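Long-range contact in beta-glucoside kinase (Listeria monocytogenes, PDB 4HTL), which catalyses the ATP-dependent phosphorylation of cellobiose to cellobiose-6'-phosphate and may also regulate transcription of the cellobiose transport operon: residues E220-I225 and A255-H260. Sequence-based numbering, arbitrary orientation.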
ATOM      1  N   GLU A 220      19.040   9.728  11.478  1.00 16.43           N
ATOM      2  CA  GLU A 220      18.297  10.101  10.267  1.00 15.60           C
ATOM      3  C   GLU A 220      17.870   8.858   9.478  1.00 15.47           C
ATOM      4  O   GLU A 220      16.783   8.826   8.942  1.00 15.56           O
ATOM      5  CB  GLU A 220      19.079  11.061   9.396  1.00 16.25           C
ATOM      6  CG  GLU A 220      19.333  12.381  10.105  1.00 18.30           C
ATOM      7  CD  GLU A 220      18.106  13.269  10.188  1.00 24.89           C
ATOM      8  OE1 GLU A 220      17.564  13.557   9.127  1.00 25.26           O
ATOM      9  OE2 GLU A 220      17.699  13.689  11.285  1.00 29.54           O
ATOM     10  N   PHE A 221      18.764   7.869   9.374  1.00 15.69           N
ATOM     11  CA  PHE A 221      18.456   6.583   8.750  1.00 19.11           C
ATOM     12  C   PHE A 221      17.237   5.946   9.420  1.00 17.30           C
ATOM     13  O   PHE A 221      16.267   5.537   8.761  1.00 15.51           O
ATOM     14  CB  PHE A 221      19.723   5.706   8.823  1.00 16.67           C
ATOM     15  CG  PHE A 221      19.558   4.292   8.301  1.00 16.60           C
ATOM     16  CD1 PHE A 221      19.378   4.026   6.949  1.00 20.05           C
ATOM     17  CD2 PHE A 221      19.737   3.233   9.144  1.00 21.55           C
ATOM     18  CE1 PHE A 221      19.292   2.736   6.479  1.00 20.94           C
ATOM     19  CE2 PHE A 221      19.670   1.933   8.691  1.00 22.97           C
ATOM     20  CZ  PHE A 221      19.447   1.678   7.346  1.00 20.30           C
ATOM     21  N   TYR A 222      17.248   5.863  10.745  1.00 16.69           N
ATOM     22  CA  TYR A 222      16.142   5.225  11.439  1.00 16.32           C
ATOM     23  C   TYR A 222      14.849   6.019  11.283  1.00 13.34           C
ATOM     24  O   TYR A 222      13.765   5.442  11.123  1.00 16.33           O
ATOM     25  CB  TYR A 222      16.479   5.009  12.912  1.00 15.95           C
ATOM     26  CG  TYR A 222      17.442   3.855  13.162  1.00 17.05           C
ATOM     27  CD1 TYR A 222      17.355   2.680  12.444  1.00 27.89           C
ATOM     28  CD2 TYR A 222      18.300   3.860  14.226  1.00 22.76           C
ATOM     29  CE1 TYR A 222      18.193   1.611  12.671  1.00 36.81           C
ATOM     30  CE2 TYR A 222      19.131   2.759  14.492  1.00 25.55           C
ATOM     31  CZ  TYR A 222      19.086   1.663  13.708  1.00 29.70           C
ATOM     32  OH  TYR A 222      19.923   0.613  14.013  1.00 38.29           O
ATOM     33  N   THR A 223      14.959   7.332  11.231  1.00 13.93           N
ATOM     34  CA  THR A 223      13.758   8.164  11.001  1.00 15.18           C
ATOM     35  C   THR A 223      13.152   7.874   9.617  1.00 13.49           C
ATOM     36  O   THR A 223      11.965   7.750   9.493  1.00 15.65           O
ATOM     37  CB  THR A 223      14.064   9.671  11.160  1.00 14.68           C
ATOM     38  OG1 THR A 223      14.401   9.942  12.537  1.00 19.54           O
ATOM     39  CG2 THR A 223      12.850  10.577  10.696  1.00 16.78           C
ATOM     40  N   GLY A 224      13.987   7.718   8.597  1.00 13.76           N
ATOM     41  CA  GLY A 224      13.514   7.384   7.309  1.00 16.02           C
ATOM     42  C   GLY A 224      12.840   6.033   7.300  1.00 13.29           C
ATOM     43  O   GLY A 224      11.789   5.860   6.697  1.00 14.40           O
ATOM     44  N   ILE A 225      13.448   5.041   7.962  1.00 13.99           N
ATOM     45  CA  ILE A 225      12.814   3.717   8.040  1.00 13.95           C
ATOM     46  C   ILE A 225      11.432   3.798   8.753  1.00 13.61           C
ATOM     47  O   ILE A 225      10.434   3.233   8.269  1.00 15.30           O
ATOM     48  CB  ILE A 225      13.683   2.672   8.729  1.00 13.73           C
ATOM     49  CG1 ILE A 225      14.962   2.452   7.913  1.00 15.62           C
ATOM     50  CG2 ILE A 225      12.927   1.328   8.863  1.00 15.55           C
ATOM     51  CD1 ILE A 225      16.049   1.662   8.630  1.00 18.76           C
ATOM     52  N   ALA A 255      15.562  -4.080  17.710  1.00 19.28           N
ATOM     53  CA  ALA A 255      15.375  -3.410  19.004  1.00 20.21           C
ATOM     54  C   ALA A 255      15.545  -1.908  18.808  1.00 18.97           C
ATOM     55  O   ALA A 255      14.771  -1.123  19.370  1.00 19.27           O
ATOM     56  CB  ALA A 255      16.318  -3.923  20.104  1.00 20.88           C
ATOM     57  N   GLU A 256      16.502  -1.527  17.965  1.00 18.82           N
ATOM     58  CA  GLU A 256      16.794  -0.086  17.716  1.00 17.11           C
ATOM     59  C   GLU A 256      15.637   0.616  16.971  1.00 19.85           C
ATOM     60  O   GLU A 256      15.269   1.716  17.287  1.00 19.50           O
ATOM     61  CB  GLU A 256      18.098   0.068  16.986  1.00 18.41           C
ATOM     62  CG  GLU A 256      19.306  -0.272  17.854  1.00 20.30           C
ATOM     63  CD  GLU A 256      20.596  -0.010  17.111  1.00 26.70           C
ATOM     64  OE1 GLU A 256      21.027  -0.809  16.333  1.00 37.91           O
ATOM     65  OE2 GLU A 256      21.193   1.010  17.312  1.00 39.12           O
ATOM     66  N   LEU A 257      15.050  -0.091  16.011  1.00 17.30           N
ATOM     67  CA  LEU A 257      13.894   0.419  15.285  0.70 16.99           C
ATOM     68  C   LEU A 257      12.686   0.510  16.169  1.00 17.89           C
ATOM     69  O   LEU A 257      11.971   1.484  16.126  1.00 18.83           O
ATOM     70  CB  LEU A 257      13.547  -0.443  14.084  0.70 20.20           C
ATOM     71  CG  LEU A 257      14.372  -0.249  12.840  0.70 18.15           C
ATOM     72  CD1 LEU A 257      13.889  -1.233  11.764  0.70 19.32           C
ATOM     73  CD2 LEU A 257      14.388   1.220  12.397  0.70 17.54           C
ATOM     74  N   LYS A 258      12.450  -0.501  17.007  1.00 17.87           N
ATOM     75  CA  LYS A 258      11.324  -0.428  17.942  1.00 19.38           C
ATOM     76  C   LYS A 258      11.459   0.789  18.854  1.00 17.81           C
ATOM     77  O   LYS A 258      10.465   1.418  19.207  1.00 17.55           O
ATOM     78  CB  LYS A 258      11.223  -1.712  18.784  1.00 19.28           C
ATOM     79  CG  LYS A 258      10.675  -2.935  18.043  1.00 21.59           C
ATOM     80  CD  LYS A 258      10.708  -4.112  18.995  1.00 24.24           C
ATOM     81  CE  LYS A 258      10.183  -5.356  18.365  1.00 23.53           C
ATOM     82  NZ  LYS A 258      10.362  -6.484  19.313  1.00 23.77           N
ATOM     83  N   HIS A 259      12.677   1.046  19.330  1.00 17.65           N
ATOM     84  CA  HIS A 259      12.941   2.207  20.190  1.00 17.28           C
ATOM     85  C   HIS A 259      12.552   3.493  19.459  1.00 15.41           C
ATOM     86  O   HIS A 259      11.743   4.323  19.921  1.00 16.43           O
ATOM     87  CB  HIS A 259      14.412   2.189  20.601  1.00 16.32           C
ATOM     88  CG  HIS A 259      14.813   3.296  21.522  1.00 17.49           C
ATOM     89  ND1 HIS A 259      14.569   3.272  22.870  1.00 20.12           N
ATOM     90  CD2 HIS A 259      15.530   4.450  21.271  1.00 20.52           C
ATOM     91  CE1 HIS A 259      15.121   4.372  23.418  1.00 21.10           C
ATOM     92  NE2 HIS A 259      15.713   5.081  22.450  1.00 19.41           N
ATOM     93  N   HIS A 260      13.084   3.653  18.264  1.00 15.99           N
ATOM     94  CA  HIS A 260      12.781   4.833  17.449  0.70 17.14           C
ATOM     95  C   HIS A 260      11.301   4.979  17.147  1.00 14.05           C
ATOM     96  O   HIS A 260      10.744   6.096  17.114  1.00 16.50           O
ATOM     97  CB  HIS A 260      13.593   4.766  16.160  0.70 17.15           C
ATOM     98  CG  HIS A 260      14.065   6.086  15.675  0.70 16.34           C
ATOM     99  ND1 HIS A 260      15.177   6.710  16.188  0.70 19.89           N
ATOM    100  CD2 HIS A 260      13.577   6.903  14.670  0.70 17.82           C
ATOM    101  CE1 HIS A 260      15.359   7.872  15.542  0.70 25.38           C
ATOM    102  NE2 HIS A 260      14.384   7.995  14.609  0.70 20.70           N
TER
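Tyr222 reaches from helix 212-236 to three residues of helix 253-261, meeting a different one at each stage of its length. Its CB lies over the centre of the His260 imidazole, 3.8 Å from the ring centroid and only 6° off the normal, a CH-pi contact that suits a flat aromatic residue. The first torsion sets CG beside the backbone N, anti to the carbonyl carbon (chi1 -75°), which sends the ring across the gap. There CD1 lies 3.3 Å from Leu257 CD2 in the conformer described. Farther along the ring, CE2 and CZ come within 3.8 Å of Glu256 CB. Finally the hydroxyl gives a weak hydrogen bond from OH to Glu256 OE1, 2.9 Å long. Glutamate is long enough to bring that oxygen also to Arg250, its stronger partner by a salt bridge, and to Thr252.

The imidazole that receives Tyr222 CB on its face is held at its edge by Thr223: OG1 lies in the ring plane, 2.8 Å from His260 NE2, in a hydrogen bond that either could donate. Thr223 OG1 is bonded to Thr219 O as well, so one hydroxyl ties the imidazole to the backbone of helix 212-236. Leucine's forked end lets CD2 serve two partners, the tyrosine ring and Ile225 CG2, the methyl that isoleucine's beta-branch supplies close to its backbone.

The helix segments cross at -75°, their axes 9.8 Å apart. Helix 200-208 flanks the contact through Phe204 and Tyr207, while Ile225 also packs on Ile131 of strand 126-131, joining this helical layer to the central mixed sheet of the ROK kinase's C-terminal half.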